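Local coordinates for sugar ABC transporter (Agrobacterium radiobacter, PDB 4RXT), which binds a pentose sugar, arabinose, in its cleft and probably serves as the solute-binding component of a sugar ABC transporter, at residues 4-9 and 34-39; 134-139 and 167-172. All coordinates share one frame; numbering follows the deposited sequence.

Contact 1: residues 4-9 and 34-39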
loop_
_atom_site.group_PDB
_atom_site.type_symbol
_atom_site.label_atom_id
_atom_site.label_comp_id
_atom_site.label_asym_id
_atom_site.label_seq_id
_atom_site.Cartn_x
_atom_site.Cartn_y
_atom_site.Cartn_z
ATOM N N GLU A 4 -15.583 -11.589 -26.078
ATOM C CA GLU A 4 -15.127 -10.585 -25.130
ATOM C C GLU A 4 -14.082 -11.243 -24.294
ATOM O O GLU A 4 -14.275 -12.346 -23.801
ATOM C CB GLU A 4 -16.323 -10.050 -24.343
ATOM C CG GLU A 4 -16.101 -9.815 -22.877
ATOM C CD GLU A 4 -17.367 -9.393 -22.167
ATOM O OE1 GLU A 4 -17.844 -8.258 -22.386
ATOM O OE2 GLU A 4 -17.876 -10.244 -21.397
ATOM N N VAL A 5 -12.926 -10.603 -24.255
ATOM C CA VAL A 5 -11.777 -11.174 -23.595
ATOM C C VAL A 5 -11.939 -11.130 -22.089
ATOM O O VAL A 5 -12.776 -10.400 -21.533
ATOM C CB VAL A 5 -10.438 -10.545 -24.061
ATOM C CG1 VAL A 5 -10.268 -10.710 -25.571
ATOM C CG2 VAL A 5 -10.333 -9.104 -23.616
ATOM N N THR A 6 -11.190 -12.020 -21.454
ATOM C CA THR A 6 -11.108 -12.135 -20.007
ATOM C C THR A 6 -9.746 -11.650 -19.519
ATOM O O THR A 6 -8.691 -12.076 -20.000
ATOM C CB THR A 6 -11.363 -13.587 -19.524
ATOM O OG1 THR A 6 -12.656 -14.033 -19.982
ATOM C CG2 THR A 6 -11.292 -13.667 -18.013
ATOM N N ILE A 7 -9.784 -10.732 -18.562
ATOM C CA ILE A 7 -8.585 -10.185 -17.899
ATOM C C ILE A 7 -8.826 -10.207 -16.383
ATOM O O ILE A 7 -9.420 -9.282 -15.832
ATOM C CB ILE A 7 -8.227 -8.762 -18.423
ATOM C CG1 ILE A 7 -8.043 -8.802 -19.936
ATOM C CG2 ILE A 7 -6.968 -8.270 -17.714
ATOM C CD1 ILE A 7 -7.760 -7.461 -20.583
ATOM N N PRO A 8 -8.414 -11.299 -15.720
ATOM C CA PRO A 8 -8.477 -11.349 -14.278
ATOM C C PRO A 8 -7.582 -10.314 -13.611
ATOM O O PRO A 8 -6.525 -9.950 -14.143
ATOM C CB PRO A 8 -7.972 -12.748 -13.926
ATOM C CG PRO A 8 -8.017 -13.514 -15.193
ATOM C CD PRO A 8 -7.794 -12.509 -16.258
ATOM N N ILE A 9 -8.011 -9.891 -12.437
ATOM C CA ILE A 9 -7.178 -9.097 -11.531
ATOM C C ILE A 9 -7.004 -9.889 -10.236
ATOM O O ILE A 9 -7.986 -10.415 -9.672
ATOM C CB ILE A 9 -7.763 -7.683 -11.235
ATOM C CG1 ILE A 9 -6.755 -6.868 -10.406
ATOM C CG2 ILE A 9 -9.192 -7.732 -10.656
ATOM C CD1 ILE A 9 -7.011 -5.369 -10.469
ATOM N N GLY A 34 -15.820 -3.273 -21.944
ATOM C CA GLY A 34 -16.317 -4.558 -22.422
ATOM C C GLY A 34 -15.330 -5.700 -22.281
ATOM O O GLY A 34 -15.049 -6.424 -23.245
ATOM N N VAL A 35 -14.858 -5.870 -21.054
ATOM C CA VAL A 35 -13.926 -6.936 -20.690
ATOM C C VAL A 35 -14.510 -7.661 -19.471
ATOM O O VAL A 35 -15.027 -7.024 -18.557
ATOM C CB VAL A 35 -12.529 -6.362 -20.349
ATOM C CG1 VAL A 35 -11.562 -7.452 -19.890
ATOM C CG2 VAL A 35 -11.930 -5.666 -21.563
ATOM N N LYS A 36 -14.453 -8.980 -19.470
ATOM C CA LYS A 36 -14.828 -9.771 -18.293
ATOM C C LYS A 36 -13.622 -9.702 -17.324
ATOM O O LYS A 36 -12.476 -10.004 -17.695
ATOM C CB LYS A 36 -15.095 -11.242 -18.690
ATOM C CG LYS A 36 -15.424 -12.247 -17.562
ATOM C CD LYS A 36 -15.040 -13.710 -17.869
ATOM C CE LYS A 36 -15.335 -14.628 -16.704
ATOM N NZ LYS A 36 -15.101 -16.084 -17.010
ATOM N N VAL A 37 -13.859 -9.257 -16.088
ATOM C CA VAL A 37 -12.800 -9.091 -15.087
ATOM C C VAL A 37 -13.117 -9.896 -13.818
ATOM O O VAL A 37 -13.699 -9.382 -12.850
ATOM C CB VAL A 37 -12.561 -7.597 -14.764
ATOM C CG1 VAL A 37 -11.477 -7.446 -13.720
ATOM C CG2 VAL A 37 -12.193 -6.809 -16.025
ATOM N N PRO A 38 -12.706 -11.170 -13.811
ATOM C CA PRO A 38 -12.771 -11.916 -12.577
ATOM C C PRO A 38 -11.937 -11.269 -11.501
ATOM O O PRO A 38 -10.848 -10.811 -11.760
ATOM C CB PRO A 38 -12.194 -13.308 -12.944
ATOM C CG PRO A 38 -12.251 -13.392 -14.440
ATOM C CD PRO A 38 -12.188 -11.978 -14.939
ATOM N N GLU A 39 -12.476 -11.235 -10.293
ATOM C CA GLU A 39 -11.853 -10.563 -9.160
ATOM C C GLU A 39 -11.312 -11.637 -8.226
ATOM O O GLU A 39 -12.057 -12.307 -7.512
ATOM C CB GLU A 39 -12.890 -9.677 -8.470
ATOM C CG GLU A 39 -13.417 -8.568 -9.370
ATOM C CD GLU A 39 -14.486 -7.685 -8.751
ATOM O OE1 GLU A 39 -14.611 -7.628 -7.504
ATOM O OE2 GLU A 39 -15.194 -6.988 -9.511
HETATM O O HOH W 1 -13.134 -7.812 -25.004
#
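K36 lies along T6 as the two segments, 4-9 and 34-39, run side by side in the same general direction. Taken outward, the lysine has its CB near V5 O and T6 OG1, CG keeps alongside the threonine, and CD makes the tight contact, 3.2 Å from T6 OG1, with T6 CG2 a little farther off. The chain reaches that far because CG is anti to the backbone N (chi1 176°) and everything beyond is extended; CE and NZ then run on past the threonine. T6 is split between two neighbours: its hydroxyl meets the lysine, while its methyl CG2 packs on P38 CD at 3.6 Å, the two side chains at about a right angle.

Three backbone bonds tie the segments. K36 spends both polar backbone atoms here, its N giving to V5 O and its O taking I7 N at 2.9 Å, nearly straight at 172°. Farther along, I9 N donates to P38 O at 3.1 Å. I7 O is buried with no polar partner, since P38, next in the pattern, has no N-H to give; V37 CA comes to within 3.5 Å of it instead. At the other end water 1 takes the N-H of V5 and donates to G34 O, while the E4 carboxylate, bonded through OE2 to S1 OG, hangs beside G34.

V35 CG1 lies 3.8 Å from I7 CG1, and V37 CG1 the same distance from I9 CG2. Helix 249-264 packs against V5, I7, V35 and V37, and helix 17-33 covers I9. The chain leaves helix 17-33 at G34, whose positive phi suits glycine. The contact pairs the lead-ins of strands 9-11 and 39-41, joined through that helix in the right-handed beta-alpha-beta crossover expected in the Rossmann-like lobe of a periplasmic sugar-binding protein.

Contact 2: residues 134-139 and 167-172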
loop_
_atom_site.group_PDB
_atom_site.type_symbol
_atom_site.label_atom_id
_atom_site.label_comp_id
_atom_site.label_asym_id
_atom_site.label_seq_id
_atom_site.Cartn_x
_atom_site.Cartn_y
_atom_site.Cartn_z
ATOM N N ASP A 134 12.626 9.872 19.868
ATOM C CA ASP A 134 12.622 8.463 19.488
ATOM C C ASP A 134 11.425 8.122 18.644
ATOM O O ASP A 134 10.307 8.499 18.944
ATOM C CB ASP A 134 12.640 7.543 20.704
ATOM C CG ASP A 134 13.922 7.647 21.508
ATOM O OD1 ASP A 134 14.850 8.341 21.051
ATOM O OD2 ASP A 134 13.999 6.982 22.572
ATOM N N VAL A 135 11.684 7.452 17.530
ATOM C CA VAL A 135 10.618 7.061 16.621
ATOM C C VAL A 135 10.724 5.583 16.283
ATOM O O VAL A 135 11.777 4.955 16.466
ATOM C CB VAL A 135 10.622 7.923 15.337
ATOM C CG1 VAL A 135 10.485 9.387 15.736
ATOM C CG2 VAL A 135 11.831 7.663 14.419
ATOM N N VAL A 136 9.619 5.043 15.769
ATOM C CA VAL A 136 9.519 3.648 15.385
ATOM C C VAL A 136 8.846 3.500 14.023
ATOM O O VAL A 136 8.126 4.373 13.586
ATOM C CB VAL A 136 8.785 2.787 16.455
ATOM C CG1 VAL A 136 9.480 2.915 17.798
ATOM C CG2 VAL A 136 7.329 3.128 16.602
ATOM N N ILE A 137 9.150 2.399 13.349
ATOM C CA ILE A 137 8.480 2.005 12.154
ATOM C C ILE A 137 7.867 0.618 12.380
ATOM O O ILE A 137 8.468 -0.275 12.961
ATOM C CB ILE A 137 9.392 2.059 10.886
ATOM C CG1 ILE A 137 8.648 1.576 9.647
ATOM C CG2 ILE A 137 10.673 1.283 11.090
ATOM C CD1 ILE A 137 9.363 1.801 8.328
ATOM N N ILE A 138 6.626 0.482 11.919
ATOM C CA ILE A 138 5.904 -0.770 11.999
ATOM C C ILE A 138 5.363 -1.105 10.604
ATOM O O ILE A 138 4.625 -0.301 9.991
ATOM C CB ILE A 138 4.753 -0.732 13.041
ATOM C CG1 ILE A 138 5.254 -0.235 14.402
ATOM C CG2 ILE A 138 4.079 -2.113 13.138
ATOM C CD1 ILE A 138 4.142 0.099 15.368
ATOM N N THR A 139 5.738 -2.293 10.145
ATOM C CA THR A 139 5.497 -2.830 8.808
ATOM C C THR A 139 4.603 -4.073 8.895
ATOM O O THR A 139 4.805 -4.945 9.729
ATOM C CB THR A 139 6.840 -3.134 8.082
ATOM O OG1 THR A 139 7.602 -1.929 8.026
ATOM C CG2 THR A 139 6.607 -3.666 6.690
ATOM N N VAL A 167 15.718 6.187 15.391
ATOM C CA VAL A 167 14.916 5.004 15.155
ATOM C C VAL A 167 15.261 3.947 16.189
ATOM O O VAL A 167 16.356 3.349 16.168
ATOM C CB VAL A 167 15.038 4.477 13.714
ATOM C CG1 VAL A 167 14.041 3.366 13.469
ATOM C CG2 VAL A 167 14.783 5.581 12.708
ATOM N N VAL A 168 14.342 3.718 17.114
ATOM C CA VAL A 168 14.542 2.812 18.234
ATOM C C VAL A 168 13.852 1.462 18.082
ATOM O O VAL A 168 14.112 0.557 18.845
ATOM C CB VAL A 168 14.191 3.457 19.599
ATOM C CG1 VAL A 168 14.978 4.739 19.797
ATOM C CG2 VAL A 168 12.700 3.765 19.719
ATOM N N ALA A 169 12.962 1.335 17.108
ATOM C CA ALA A 169 12.337 0.035 16.805
ATOM C C ALA A 169 11.918 -0.004 15.354
ATOM O O ALA A 169 11.507 1.023 14.769
ATOM C CB ALA A 169 11.171 -0.280 17.719
ATOM N N ASP A 170 12.048 -1.200 14.778
ATOM C CA ASP A 170 11.735 -1.442 13.374
ATOM C C ASP A 170 11.065 -2.800 13.373
ATOM O O ASP A 170 11.737 -3.807 13.436
ATOM C CB ASP A 170 13.051 -1.386 12.621
ATOM C CG ASP A 170 12.958 -1.633 11.133
ATOM O OD1 ASP A 170 11.931 -2.036 10.569
ATOM O OD2 ASP A 170 14.022 -1.447 10.503
ATOM N N LYS A 171 9.731 -2.807 13.438
ATOM C CA LYS A 171 8.978 -4.020 13.772
ATOM C C LYS A 171 8.106 -4.455 12.611
ATOM O O LYS A 171 7.665 -3.612 11.792
ATOM C CB LYS A 171 8.078 -3.788 14.999
ATOM C CG LYS A 171 8.847 -3.646 16.283
ATOM C CD LYS A 171 9.234 -5.042 16.719
ATOM C CE LYS A 171 9.697 -5.129 18.153
ATOM N NZ LYS A 171 10.718 -6.208 18.192
ATOM N N TYR A 172 7.865 -5.760 12.554
ATOM C CA TYR A 172 6.964 -6.347 11.564
ATOM C C TYR A 172 5.872 -7.080 12.264
ATOM O O TYR A 172 6.106 -7.769 13.256
ATOM C CB TYR A 172 7.706 -7.356 10.683
ATOM C CG TYR A 172 8.710 -6.717 9.713
ATOM C CD1 TYR A 172 10.027 -6.444 10.095
ATOM C CD2 TYR A 172 8.326 -6.382 8.433
ATOM C CE1 TYR A 172 10.923 -5.861 9.214
ATOM C CE2 TYR A 172 9.205 -5.819 7.557
ATOM C CZ TYR A 172 10.513 -5.582 7.937
ATOM O OH TYR A 172 11.384 -5.014 7.005
HETATM O O HOH W 2 9.307 -2.081 10.079
#
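T139 and Y172 lie side by side at the C-terminal ends of two parallel strands, 134-139 and 167-172, the strand pair of the beta-alpha-beta unit connected through helix 145-161. Their side chains point the same way, and T139 CG2 approaches the tyrosine ring obliquely, 3.5 Å from CE2. The phenol oxygen reaches on to E148 of that helix.

On the same face I137 and D170 also run alongside each other, the methyl CG2 meeting OD1 at 3.6 Å. With CG anti to the backbone N (chi1 179°), the D170 carboxylate lies alongside I137 CG2, and its OD2 is salt-bridged to R151. Farther back V135 and V167 cross obliquely on this helix-covered face.

V136 and A169 share the other face with I138 and K171. V136 CG1 comes within 3.6 Å of A169 CB and also touches V168 CG2, while helix 177-190 packs over V136 and A169. At the N-terminal end D134 meets V168 at about a right angle, its carboxylate carbon CG 3.5 Å from V168 CG1; OD2 bonds to N191.

Four backbone bonds join the strands, in the staggered parallel pattern: I137 and T139 each donate across, V135 and I137 each accept. K171 O takes a second hydrogen bond besides that from T139 N, because water 2 donates to it and to D170 OD1 while accepting from T139 OG1 at 2.7 Å.

Contacts 1 and 2 occupy opposite sides of the chain's centre, one in each of two separate sheets, their centres 40 Å apart. Both pair the first strand region of a sheet with its outermost neighbour across a single intervening helix, so they are equivalent places in two similarly built lobes. Contact 1 spans mostly the irregular lead-ins, where P38, lacking an N-H, interrupts the pairing; contact 2 is regular strand throughout. Each is only partly buried, contact 1 by helices 17-33 and 249-264, contact 2 by 145-161 and 177-190. D170 pairs with R151 and D134 with N191, as E39 pairs with R27 in contact 1. The T139 side chain is about 8 Å from the bound arabinose, that of I9 about 12 Å.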